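PDB 6Y2K: beta-galactosidase from Marinomonas sp. ef1, which hydrolyses terminal beta-D-galactosyl residues from beta-galactosides as a cold-active, hexameric glycoside hydrolase of family GH42. Local coordinates for residues A[533-545]-A[559-571]. Numbering follows the deposited sequence.
Sequences TQPAVSGRWGAGK and CLLKDDGGNPVLM
Ser538 and Lys562 form an antiparallel hydrogen-bonded pair. Ser538 N gives its hydrogen to Lys562 O at 3.0 Å, nearly straight. Lys562 N returns a bond to Ser538 O at 2.8 Å. A third backbone bond, Trp541 N to Leu560 O at 3.0 Å, lies in the carbonyl plane and ties down the loop after strand 536-538.

Waters lengthen the seam. One joins Ala536 O to Asp564 N, and another joins Ser538 OG to Asp564 OD1. A third links Arg540 N to Cys559 O.

The apolar part centres on Trp541. Leu560 CG sits over the centre of its six-membered ring, 3.7 Å from the centroid, in a CH-pi contact. CG of Trp541 is anti to its own carbonyl carbon (chi1 -75°), which lays the indole alongside Leu560. Leu570 CD2 comes obliquely to Trp541 CE3 at 3.8 Å. With an alanine in place of Trp541, which has no ring, Leu560 CG and Leu570 CD2 would probably be left without their aromatic partner and pack less closely against this loop. Farther along, Val537 CG1 touches Leu561 CB at 3.9 Å. Gly539 passes so close to Leu560 O and Leu561 CA that a CB would clash.

A type I turn, Asp563 to Gly566, follows the pair. Asp563 OD1 takes Asn567 N from above the carboxylate plane, while OD2 bonds to His550.

Both segments belong to the mixed sheet of the trimerisation domain, where strand 536-538 lies between 544-547 and 559-563. Helix 585-598 packs on Val537, Trp541, Leu561 and Leu570. Tyr604 and Tyr605 of a neighbouring subunit pack on Lys562 and Ser538, so these two side chains face a subunit interface.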
loop_
_atom_site.group_PDB
_atom_site.type_symbol
_atom_site.label_atom_id
_atom_site.label_comp_id
_atom_site.label_asym_id
_atom_site.label_seq_id
_atom_site.Cartn_x
_atom_site.Cartn_y
_atom_site.Cartn_z
ATOM N N THR A 533 14.397 -5.378 -12.311
ATOM C CA THR A 533 14.097 -6.096 -13.546
ATOM C C THR A 533 14.567 -7.547 -13.417
ATOM O O THR A 533 15.763 -7.823 -13.409
ATOM C CB THR A 533 14.713 -5.385 -14.772
ATOM O OG1 THR A 533 14.185 -4.054 -14.847
ATOM C CG2 THR A 533 14.390 -6.116 -16.076
ATOM N N GLN A 534 13.597 -8.457 -13.311
ATOM C CA GLN A 534 13.805 -9.874 -13.044
ATOM C C GLN A 534 13.077 -10.711 -14.108
ATOM O O GLN A 534 11.903 -11.061 -13.939
ATOM C CB GLN A 534 13.313 -10.197 -11.631
ATOM C CG GLN A 534 14.100 -9.452 -10.563
ATOM C CD GLN A 534 13.779 -9.866 -9.132
ATOM O OE1 GLN A 534 13.128 -10.887 -8.885
ATOM N NE2 GLN A 534 14.247 -9.062 -8.172
ATOM N N PRO A 535 13.760 -11.005 -15.233
ATOM C CA PRO A 535 13.142 -11.741 -16.346
ATOM C C PRO A 535 12.526 -13.098 -15.978
ATOM O O PRO A 535 13.054 -13.812 -15.104
ATOM C CB PRO A 535 14.314 -11.937 -17.316
ATOM C CG PRO A 535 15.196 -10.764 -17.069
ATOM C CD PRO A 535 15.112 -10.530 -15.586
ATOM N N ALA A 536 11.431 -13.450 -16.656
ATOM C CA ALA A 536 10.723 -14.694 -16.405
ATOM C C ALA A 536 11.511 -15.882 -16.966
ATOM O O ALA A 536 12.205 -15.758 -17.981
ATOM C CB ALA A 536 9.324 -14.649 -17.005
ATOM N N VAL A 537 11.414 -17.004 -16.264
ATOM C CA VAL A 537 12.067 -18.256 -16.617
ATOM C C VAL A 537 10.997 -19.351 -16.682
ATOM O O VAL A 537 10.064 -19.358 -15.881
ATOM C CB VAL A 537 13.147 -18.615 -15.572
ATOM C CG1 VAL A 537 13.777 -19.974 -15.858
ATOM C CG2 VAL A 537 14.220 -17.533 -15.536
ATOM N N SER A 538 11.145 -20.259 -17.645
ATOM C CA SER A 538 10.266 -21.413 -17.809
ATOM C C SER A 538 11.113 -22.578 -18.333
ATOM O O SER A 538 12.326 -22.437 -18.442
ATOM C CB SER A 538 9.120 -21.070 -18.765
ATOM O OG SER A 538 9.603 -20.711 -20.046
ATOM N N GLY A 539 10.501 -23.719 -18.634
ATOM C CA GLY A 539 11.242 -24.858 -19.178
ATOM C C GLY A 539 10.885 -26.185 -18.553
ATOM O O GLY A 539 9.962 -26.273 -17.741
ATOM N N ARG A 540 11.618 -27.222 -18.958
ATOM C CA ARG A 540 11.432 -28.582 -18.451
ATOM C C ARG A 540 11.358 -28.699 -16.936
ATOM O O ARG A 540 10.572 -29.486 -16.431
ATOM C CB ARG A 540 12.578 -29.490 -18.903
ATOM C CG ARG A 540 12.485 -29.937 -20.338
ATOM C CD ARG A 540 11.550 -31.127 -20.480
ATOM N NE ARG A 540 11.153 -31.261 -21.879
ATOM C CZ ARG A 540 10.012 -31.786 -22.317
ATOM N NH1 ARG A 540 9.095 -32.263 -21.474
ATOM N NH2 ARG A 540 9.782 -31.824 -23.632
ATOM N N TRP A 541 12.203 -27.959 -16.220
ATOM C CA TRP A 541 12.358 -28.154 -14.769
ATOM C C TRP A 541 11.598 -27.196 -13.857
ATOM O O TRP A 541 11.548 -27.435 -12.652
ATOM C CB TRP A 541 13.842 -28.159 -14.381
ATOM C CG TRP A 541 14.567 -29.424 -14.739
ATOM C CD1 TRP A 541 14.053 -30.548 -15.337
ATOM C CD2 TRP A 541 15.937 -29.707 -14.473
ATOM N NE1 TRP A 541 15.033 -31.502 -15.473
ATOM C CE2 TRP A 541 16.199 -31.010 -14.953
ATOM C CE3 TRP A 541 16.977 -28.982 -13.885
ATOM C CZ2 TRP A 541 17.455 -31.594 -14.872
ATOM C CZ3 TRP A 541 18.224 -29.566 -13.801
ATOM C CH2 TRP A 541 18.451 -30.863 -14.288
ATOM N N GLY A 542 11.007 -26.137 -14.396
ATOM C CA GLY A 542 10.228 -25.225 -13.561
ATOM C C GLY A 542 9.997 -23.869 -14.175
ATOM O O GLY A 542 10.403 -23.608 -15.317
ATOM N N ALA A 543 9.338 -23.015 -13.390
ATOM C CA ALA A 543 9.084 -21.627 -13.743
ATOM C C ALA A 543 9.374 -20.715 -12.549
ATOM O O ALA A 543 9.277 -21.121 -11.393
ATOM C CB ALA A 543 7.641 -21.451 -14.186
ATOM N N GLY A 544 9.722 -19.478 -12.856
ATOM C CA GLY A 544 10.079 -18.499 -11.848
ATOM C C GLY A 544 10.731 -17.301 -12.498
ATOM O O GLY A 544 10.381 -16.940 -13.626
ATOM N N LYS A 545 11.678 -16.696 -11.786
ATOM C CA LYS A 545 12.427 -15.549 -12.279
ATOM C C LYS A 545 13.931 -15.736 -12.114
ATOM O O LYS A 545 14.400 -16.589 -11.344
ATOM C CB LYS A 545 12.000 -14.279 -11.539
ATOM C CG LYS A 545 10.511 -13.994 -11.602
ATOM C CD LYS A 545 10.168 -12.739 -10.819
ATOM C CE LYS A 545 8.731 -12.313 -11.055
ATOM N NZ LYS A 545 8.373 -11.246 -10.079
ATOM N N CYS A 559 18.205 -27.695 -23.099
ATOM C CA CYS A 559 17.880 -26.678 -22.103
ATOM C C CYS A 559 16.831 -27.203 -21.135
ATOM O O CYS A 559 15.795 -27.711 -21.555
ATOM C CB CYS A 559 17.340 -25.427 -22.782
ATOM S SG CYS A 559 18.600 -24.496 -23.665
ATOM N N LEU A 560 17.114 -27.065 -19.842
ATOM C CA LEU A 560 16.187 -27.416 -18.774
ATOM C C LEU A 560 15.416 -26.196 -18.261
ATOM O O LEU A 560 14.346 -26.363 -17.657
ATOM C CB LEU A 560 16.931 -28.081 -17.618
ATOM C CG LEU A 560 17.685 -29.395 -17.891
ATOM C CD1 LEU A 560 16.765 -30.420 -18.554
ATOM C CD2 LEU A 560 18.958 -29.213 -18.719
ATOM N N LEU A 561 15.980 -25.000 -18.467
ATOM C CA LEU A 561 15.312 -23.721 -18.206
ATOM C C LEU A 561 15.714 -22.717 -19.284
ATOM O O LEU A 561 16.860 -22.723 -19.731
ATOM C CB LEU A 561 15.708 -23.161 -16.834
ATOM C CG LEU A 561 15.384 -23.991 -15.586
ATOM C CD1 LEU A 561 16.013 -23.368 -14.351
ATOM C CD2 LEU A 561 13.884 -24.129 -15.378
ATOM N N LYS A 562 14.779 -21.856 -19.684
ATOM C CA LYS A 562 15.026 -20.807 -20.666
ATOM C C LYS A 562 14.269 -19.541 -20.288
ATOM O O LYS A 562 13.276 -19.609 -19.580
ATOM C CB LYS A 562 14.541 -21.246 -22.048
ATOM C CG LYS A 562 15.161 -22.536 -22.556
ATOM C CD LYS A 562 14.823 -22.823 -24.013
ATOM C CE LYS A 562 13.331 -22.963 -24.237
ATOM N NZ LYS A 562 13.045 -23.805 -25.432
ATOM N N ASP A 563 14.720 -18.394 -20.784
ATOM C CA ASP A 563 13.952 -17.140 -20.640
ATOM C C ASP A 563 12.864 -17.033 -21.723
ATOM O O ASP A 563 12.759 -17.919 -22.580
ATOM C CB ASP A 563 14.869 -15.905 -20.559
ATOM C CG ASP A 563 15.652 -15.623 -21.830
ATOM O OD1 ASP A 563 15.227 -15.987 -22.953
ATOM O OD2 ASP A 563 16.725 -14.991 -21.681
ATOM N N ASP A 564 12.059 -15.969 -21.688
ATOM C CA ASP A 564 10.950 -15.815 -22.660
ATOM C C ASP A 564 11.413 -15.672 -24.114
ATOM O O ASP A 564 10.665 -16.028 -25.026
ATOM C CB ASP A 564 10.032 -14.629 -22.311
ATOM C CG ASP A 564 9.049 -14.934 -21.170
ATOM O OD1 ASP A 564 8.997 -16.067 -20.628
ATOM O OD2 ASP A 564 8.301 -14.000 -20.819
ATOM N N GLY A 565 12.629 -15.169 -24.325
ATOM C CA GLY A 565 13.244 -15.145 -25.653
ATOM C C GLY A 565 13.826 -16.475 -26.119
ATOM O O GLY A 565 14.428 -16.538 -27.194
ATOM N N GLY A 566 13.671 -17.533 -25.318
ATOM C CA GLY A 566 14.210 -18.850 -25.635
ATOM C C GLY A 566 15.703 -19.017 -25.401
ATOM O O GLY A 566 16.267 -20.049 -25.793
ATOM N N ASN A 567 16.337 -18.045 -24.734
ATOM C CA ASN A 567 17.788 -18.077 -24.472
ATOM C C ASN A 567 18.055 -19.060 -23.330
ATOM O O ASN A 567 17.306 -19.090 -22.357
ATOM C CB ASN A 567 18.343 -16.670 -24.149
ATOM C CG ASN A 567 19.749 -16.684 -23.533
ATOM O OD1 ASN A 567 20.744 -16.961 -24.200
ATOM N ND2 ASN A 567 19.829 -16.335 -22.258
ATOM N N PRO A 568 19.122 -19.882 -23.445
ATOM C CA PRO A 568 19.419 -20.835 -22.372
ATOM C C PRO A 568 19.689 -20.218 -20.998
ATOM O O PRO A 568 20.454 -19.261 -20.894
ATOM C CB PRO A 568 20.684 -21.542 -22.878
ATOM C CG PRO A 568 20.605 -21.449 -24.356
ATOM C CD PRO A 568 19.985 -20.115 -24.625
ATOM N N VAL A 569 19.042 -20.773 -19.974
ATOM C CA VAL A 569 19.281 -20.420 -18.571
ATOM C C VAL A 569 19.980 -21.580 -17.851
ATOM O O VAL A 569 21.008 -21.378 -17.217
ATOM C CB VAL A 569 17.970 -20.012 -17.855
ATOM C CG1 VAL A 569 18.137 -19.955 -16.332
ATOM C CG2 VAL A 569 17.491 -18.671 -18.390
ATOM N N LEU A 570 19.424 -22.783 -17.944
ATOM C CA LEU A 570 20.080 -23.982 -17.408
ATOM C C LEU A 570 20.098 -25.041 -18.504
ATOM O O LEU A 570 19.073 -25.312 -19.126
ATOM C CB LEU A 570 19.364 -24.452 -16.142
ATOM C CG LEU A 570 19.740 -25.785 -15.466
ATOM C CD1 LEU A 570 21.224 -26.023 -15.391
ATOM C CD2 LEU A 570 19.144 -25.839 -14.065
ATOM N N MET A 571 21.273 -25.606 -18.755
ATOM C CA MET A 571 21.492 -26.499 -19.895
ATOM C C MET A 571 22.430 -27.624 -19.521
ATOM O O MET A 571 23.309 -27.456 -18.673
ATOM C CB MET A 571 22.068 -25.714 -21.088
ATOM C CG MET A 571 23.446 -25.075 -20.847
ATOM S SD MET A 571 23.600 -23.349 -21.348
ATOM C CE MET A 571 22.508 -22.553 -20.169
HETATM O O HOH W 1 12.228 -13.867 -19.746
HETATM O O HOH W 2 10.289 -18.156 -19.979
HETATM O O HOH W 3 13.515 -26.230 -21.044
#